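Local coordinates for protein short chain alcohol dehydrogenase-related dehydrogenase (Sinorhizobium meliloti, PDB 3TPC) that probably works as an oxidoreductase of the short-chain dehydrogenase/reductase family, although its own substrate and reaction are not established, at residues S7-V12 and G31-G36; G80-L85 and E129-G134. All coordinates share one frame; numbering follows the deposited sequence.

Contact 1. Residues S7-V12 and G31-G36; sequences SRVFIV and GATVLG
The F10 ring meets the 31-36 segment through its CD2 carbon, 4.3 Å from A32 CB. The methyl comes in obliquely to the ring. L27 and L5 also touch F10. The other flat groups that meet across the contact are the peptides, joined in a parallel ladder. F10 N bonds to T33 O at 2.8 Å and L35 N to F10 O at 2.7 Å, both nearly along the C=O axis. V12 N reaches L35 O from 22° off the carbonyl plane. T33 N gives a more bent bond to R8 O, 133° at the hydrogen. Strands 9-12 and 33-38, with helix 18-29 between them, form a beta-alpha-beta unit of the nucleotide-binding Rossmann fold. G31 is the C-prime residue of the Schellman motif ending this helix. Its O accepts a hydrogen bond from S7 N, which stands above the carbonyl plane. V9, T33, I11 and L35 share one face of the sheet, toward helix 65-79. V9 and T33 run alongside each other. With V9 CG1 anti to the backbone N (chi1 174°), V9 CG2 sits 3.8 Å from T33 CB. F10, V12 and V34 take the other face, covered by helix 18-29. V12 CG2 rests 4.1 Å from V34 CG1.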
loop_
_atom_site.group_PDB
_atom_site.type_symbol
_atom_site.label_atom_id
_atom_site.label_comp_id
_atom_site.label_asym_id
_atom_site.label_seq_id
_atom_site.Cartn_x
_atom_site.Cartn_y
_atom_site.Cartn_z
ATOM N N SER D 7 32.407 4.856 -16.810
ATOM C CA SER D 7 33.514 4.379 -15.956
ATOM C C SER D 7 33.029 3.710 -14.695
ATOM O O SER D 7 33.851 3.243 -13.896
ATOM C CB SER D 7 34.425 5.542 -15.539
ATOM O OG SER D 7 35.069 6.105 -16.670
ATOM N N ARG D 8 31.710 3.701 -14.489
ATOM C CA ARG D 8 31.147 3.007 -13.330
ATOM C C ARG D 8 31.030 1.508 -13.605
ATOM O O ARG D 8 30.779 1.085 -14.753
ATOM C CB ARG D 8 29.804 3.606 -12.904
ATOM C CG ARG D 8 29.648 5.134 -13.081
ATOM C CD ARG D 8 30.670 5.974 -12.379
ATOM N NE ARG D 8 30.576 5.881 -10.934
ATOM C CZ ARG D 8 31.386 6.531 -10.089
ATOM N NH1 ARG D 8 32.338 7.352 -10.526
ATOM N NH2 ARG D 8 31.237 6.362 -8.786
ATOM N N VAL D 9 31.247 0.709 -12.567
ATOM C CA VAL D 9 31.229 -0.753 -12.684
ATOM C C VAL D 9 29.952 -1.344 -12.074
ATOM O O VAL D 9 29.700 -1.188 -10.868
ATOM C CB VAL D 9 32.432 -1.354 -11.929
ATOM C CG1 VAL D 9 32.362 -2.889 -11.905
ATOM C CG2 VAL D 9 33.759 -0.823 -12.537
ATOM N N PHE D 10 29.187 -2.048 -12.909
ATOM C CA PHE D 10 27.938 -2.666 -12.516
ATOM C C PHE D 10 27.973 -4.165 -12.592
ATOM O O PHE D 10 28.561 -4.757 -13.507
ATOM C CB PHE D 10 26.789 -2.183 -13.408
ATOM C CG PHE D 10 26.297 -0.835 -13.052
ATOM C CD1 PHE D 10 25.029 -0.671 -12.508
ATOM C CD2 PHE D 10 27.112 0.280 -13.225
ATOM C CE1 PHE D 10 24.574 0.593 -12.141
ATOM C CE2 PHE D 10 26.688 1.527 -12.880
ATOM C CZ PHE D 10 25.427 1.702 -12.325
ATOM N N ILE D 11 27.311 -4.786 -11.621
ATOM C CA ILE D 11 27.006 -6.192 -11.689
ATOM C C ILE D 11 25.547 -6.332 -12.021
ATOM O O ILE D 11 24.707 -5.640 -11.474
ATOM C CB ILE D 11 27.317 -6.886 -10.377
ATOM C CG1 ILE D 11 28.768 -6.578 -9.991
ATOM C CG2 ILE D 11 27.024 -8.396 -10.514
ATOM C CD1 ILE D 11 29.230 -7.119 -8.659
ATOM N N VAL D 12 25.260 -7.217 -12.949
ATOM C CA VAL D 12 23.932 -7.435 -13.373
ATOM C C VAL D 12 23.764 -8.938 -13.339
ATOM O O VAL D 12 24.663 -9.697 -13.743
ATOM C CB VAL D 12 23.641 -6.942 -14.815
ATOM C CG1 VAL D 12 22.231 -7.259 -15.176
ATOM C CG2 VAL D 12 23.850 -5.429 -15.001
ATOM N N GLY D 31 28.679 3.475 -21.471
ATOM C CA GLY D 31 30.115 3.423 -21.213
ATOM C C GLY D 31 30.539 2.846 -19.892
ATOM O O GLY D 31 31.667 3.093 -19.434
ATOM N N ALA D 32 29.645 2.070 -19.281
ATOM C CA ALA D 32 29.917 1.404 -18.002
ATOM C C ALA D 32 30.622 0.048 -18.158
ATOM O O ALA D 32 30.387 -0.694 -19.098
ATOM C CB ALA D 32 28.570 1.236 -17.181
ATOM N N THR D 33 31.455 -0.287 -17.197
ATOM C CA THR D 33 32.002 -1.626 -17.113
ATOM C C THR D 33 30.938 -2.584 -16.524
ATOM O O THR D 33 30.373 -2.327 -15.458
ATOM C CB THR D 33 33.271 -1.589 -16.231
ATOM O OG1 THR D 33 34.251 -0.767 -16.866
ATOM C CG2 THR D 33 33.836 -2.949 -16.014
ATOM N N VAL D 34 30.665 -3.696 -17.191
ATOM C CA VAL D 34 29.578 -4.562 -16.729
ATOM C C VAL D 34 30.032 -6.008 -16.455
ATOM O O VAL D 34 30.654 -6.637 -17.292
ATOM C CB VAL D 34 28.339 -4.483 -17.683
ATOM C CG1 VAL D 34 27.237 -5.452 -17.266
ATOM C CG2 VAL D 34 27.770 -3.073 -17.719
ATOM N N LEU D 35 29.715 -6.509 -15.260
ATOM C CA LEU D 35 29.896 -7.905 -14.929
ATOM C C LEU D 35 28.544 -8.608 -15.063
ATOM O O LEU D 35 27.655 -8.443 -14.234
ATOM C CB LEU D 35 30.485 -8.080 -13.520
ATOM C CG LEU D 35 30.707 -9.548 -13.125
ATOM C CD1 LEU D 35 31.512 -10.372 -14.167
ATOM C CD2 LEU D 35 31.343 -9.680 -11.751
ATOM N N GLY D 36 28.398 -9.376 -16.130
ATOM C CA GLY D 36 27.162 -10.055 -16.399
ATOM C C GLY D 36 27.157 -11.442 -15.808
ATOM O O GLY D 36 27.876 -12.317 -16.277
#

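Contact 2. Residues G80-L85 and E129-G134; sequences GHVHGL and EVMSQG
V82 and M131 join the approach to strand 84-87 to the C-terminal region of helix 106-132. This is helix-on-sheet packing in the Rossmann fold of the short-chain dehydrogenases. The contact is buried and apolar, and M131 is modelled as selenomethionine.

The packing of apolar side chains comes first. V82 points toward the helix, and its side chain crosses that of V130 at about a right angle. With CG1 anti to the backbone N (chi1 168°), V130 presents this methyl to V82. V130 CG1 lies 3.7 Å from V82 CG2. It is equally near V82 CB, so this one methyl covers both the branch point and one arm of V82. The other arm of V82, CG1, meets M131 CG at 4.1 Å, and these two side chains cross obliquely. Farther along the strand, L85 CB approaches M131 CE to 4.0 Å.

Neighbouring elements enclose this packing. I11 of strand 9-12 touches V82, L72 of helix 65-79 touches V130, and M123, I124 and A127 of the same long helix touch L85. Elsewhere on the helix, E129 packs on P103 and S132 on L98, both of the second subunit.

The remaining group is side chain against backbone, and M131 supplies all of it. M131 CG lies 3.6 Å from V82 O. Beyond CG the chain runs extended (chi2 167°, chi3 152°), which carries the methyl out from the helix to the start of strand 84-87. The methyl lies over the G84 backbone and reaches both flanking peptides: M131 CE is 3.4 Å from G84 N and 3.4 Å from L85 N.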
loop_
_atom_site.group_PDB
_atom_site.type_symbol
_atom_site.label_atom_id
_atom_site.label_comp_id
_atom_site.label_asym_id
_atom_site.label_seq_id
_atom_site.Cartn_x
_atom_site.Cartn_y
_atom_site.Cartn_z
ATOM N N GLY D 80 38.309 -3.045 -9.682
ATOM C CA GLY D 80 38.729 -2.192 -8.575
ATOM C C GLY D 80 37.617 -1.733 -7.655
ATOM O O GLY D 80 37.839 -1.513 -6.467
ATOM N N HIS D 81 36.424 -1.559 -8.205
ATOM C CA HIS D 81 35.282 -1.081 -7.436
ATOM C C HIS D 81 34.054 -1.838 -7.885
ATOM O O HIS D 81 34.116 -2.633 -8.804
ATOM C CB HIS D 81 35.006 0.403 -7.700
ATOM C CG HIS D 81 36.135 1.311 -7.342
ATOM N ND1 HIS D 81 36.804 2.070 -8.288
ATOM C CD2 HIS D 81 36.715 1.588 -6.147
ATOM C CE1 HIS D 81 37.743 2.781 -7.683
ATOM N NE2 HIS D 81 37.717 2.501 -6.387
ATOM N N VAL D 82 32.947 -1.586 -7.207
ATOM C CA VAL D 82 31.631 -1.955 -7.660
ATOM C C VAL D 82 30.812 -0.750 -7.284
ATOM O O VAL D 82 30.866 -0.306 -6.118
ATOM C CB VAL D 82 31.109 -3.191 -6.898
ATOM C CG1 VAL D 82 29.614 -3.430 -7.172
ATOM C CG2 VAL D 82 31.954 -4.446 -7.251
ATOM N N HIS D 83 30.062 -0.220 -8.241
ATOM C CA HIS D 83 29.148 0.925 -7.958
ATOM C C HIS D 83 27.659 0.611 -8.030
ATOM O O HIS D 83 26.820 1.444 -7.623
ATOM C CB HIS D 83 29.443 2.085 -8.899
ATOM C CG HIS D 83 30.842 2.579 -8.782
ATOM N ND1 HIS D 83 31.819 2.272 -9.708
ATOM C CD2 HIS D 83 31.449 3.315 -7.815
ATOM C CE1 HIS D 83 32.963 2.819 -9.322
ATOM N NE2 HIS D 83 32.770 3.444 -8.170
ATOM N N GLY D 84 27.335 -0.558 -8.594
ATOM C CA GLY D 84 25.995 -0.838 -9.067
ATOM C C GLY D 84 25.699 -2.321 -9.046
ATOM O O GLY D 84 26.508 -3.132 -9.532
ATOM N N LEU D 85 24.553 -2.676 -8.447
ATOM C CA LEU D 85 24.014 -4.004 -8.531
ATOM C C LEU D 85 22.609 -3.841 -9.074
ATOM O O LEU D 85 21.843 -3.025 -8.522
ATOM C CB LEU D 85 24.032 -4.714 -7.179
ATOM C CG LEU D 85 23.359 -6.101 -7.192
ATOM C CD1 LEU D 85 24.116 -7.157 -8.036
ATOM C CD2 LEU D 85 23.068 -6.654 -5.818
ATOM N N GLU D 129 28.774 -4.910 0.774
ATOM C CA GLU D 129 30.042 -4.966 1.485
ATOM C C GLU D 129 31.146 -4.253 0.677
ATOM O O GLU D 129 31.764 -3.333 1.183
ATOM C CB GLU D 129 30.451 -6.414 1.763
ATOM C CG GLU D 129 31.930 -6.551 2.202
ATOM C CD GLU D 129 32.225 -7.877 2.893
ATOM O OE1 GLU D 129 31.916 -8.942 2.308
ATOM O OE2 GLU D 129 32.715 -7.863 4.047
ATOM N N VAL D 130 31.347 -4.667 -0.586
ATOM C CA VAL D 130 32.267 -3.998 -1.488
ATOM C C VAL D 130 31.963 -2.504 -1.718
ATOM O O VAL D 130 32.883 -1.667 -1.603
ATOM C CB VAL D 130 32.330 -4.709 -2.797
ATOM C CG1 VAL D 130 33.038 -3.860 -3.815
ATOM C CG2 VAL D 130 33.049 -6.007 -2.632
HETATM N N MSE D 131 30.703 -2.148 -2.038
HETATM C CA MSE D 131 30.372 -0.769 -2.366
HETATM C C MSE D 131 30.808 0.105 -1.215
HETATM O O MSE D 131 31.342 1.186 -1.420
HETATM C CB MSE D 131 28.861 -0.600 -2.632
HETATM C CG MSE D 131 28.335 -1.428 -3.840
HETATM SE SE MSE D 131 26.409 -1.445 -3.776
HETATM C CE MSE D 131 26.158 -1.654 -5.612
ATOM N N SER D 132 30.537 -0.404 -0.020
ATOM C CA SER D 132 30.933 0.047 1.306
ATOM C C SER D 132 32.365 0.634 1.390
ATOM O O SER D 132 32.614 1.656 2.060
ATOM C CB SER D 132 30.871 -1.238 2.165
ATOM O OG SER D 132 30.810 -1.068 3.555
ATOM N N GLN D 133 33.286 -0.057 0.707
ATOM C CA GLN D 133 34.720 0.137 0.848
ATOM C C GLN D 133 35.233 1.159 -0.165
ATOM O O GLN D 133 36.421 1.450 -0.190
ATOM C CB GLN D 133 35.446 -1.192 0.640
ATOM C CG GLN D 133 35.376 -2.176 1.805
ATOM C CD GLN D 133 35.627 -3.643 1.351
ATOM O OE1 GLN D 133 35.327 -4.591 2.072
ATOM N NE2 GLN D 133 36.169 -3.814 0.142
ATOM N N GLY D 134 34.349 1.674 -1.019
ATOM C CA GLY D 134 34.733 2.679 -2.041
ATOM C C GLY D 134 34.571 4.115 -1.563
ATOM O O GLY D 134 34.080 4.341 -0.464
#

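From the N terminus, the chain runs through strand 9-12 and helix 18-29 and returns on strand 33-38. Contact 1 closes this first loop. After strand 56-59 and helix 65-79, the chain enters strand 84-87. It then runs through helix 106-132, whose C-terminal part closes a second, longer loop at contact 2. The two loops follow in series and neither encloses the other. They meet in the sheet, because strands 9-12 and 84-87 are neighbours. Probable hydrogen bonds join I11 N to G84 O and H83 N to V9 O, both at 2.8 Å. Contact 1 thus ties two strands together, and contact 2 ties the adjoining strand to a covering helix.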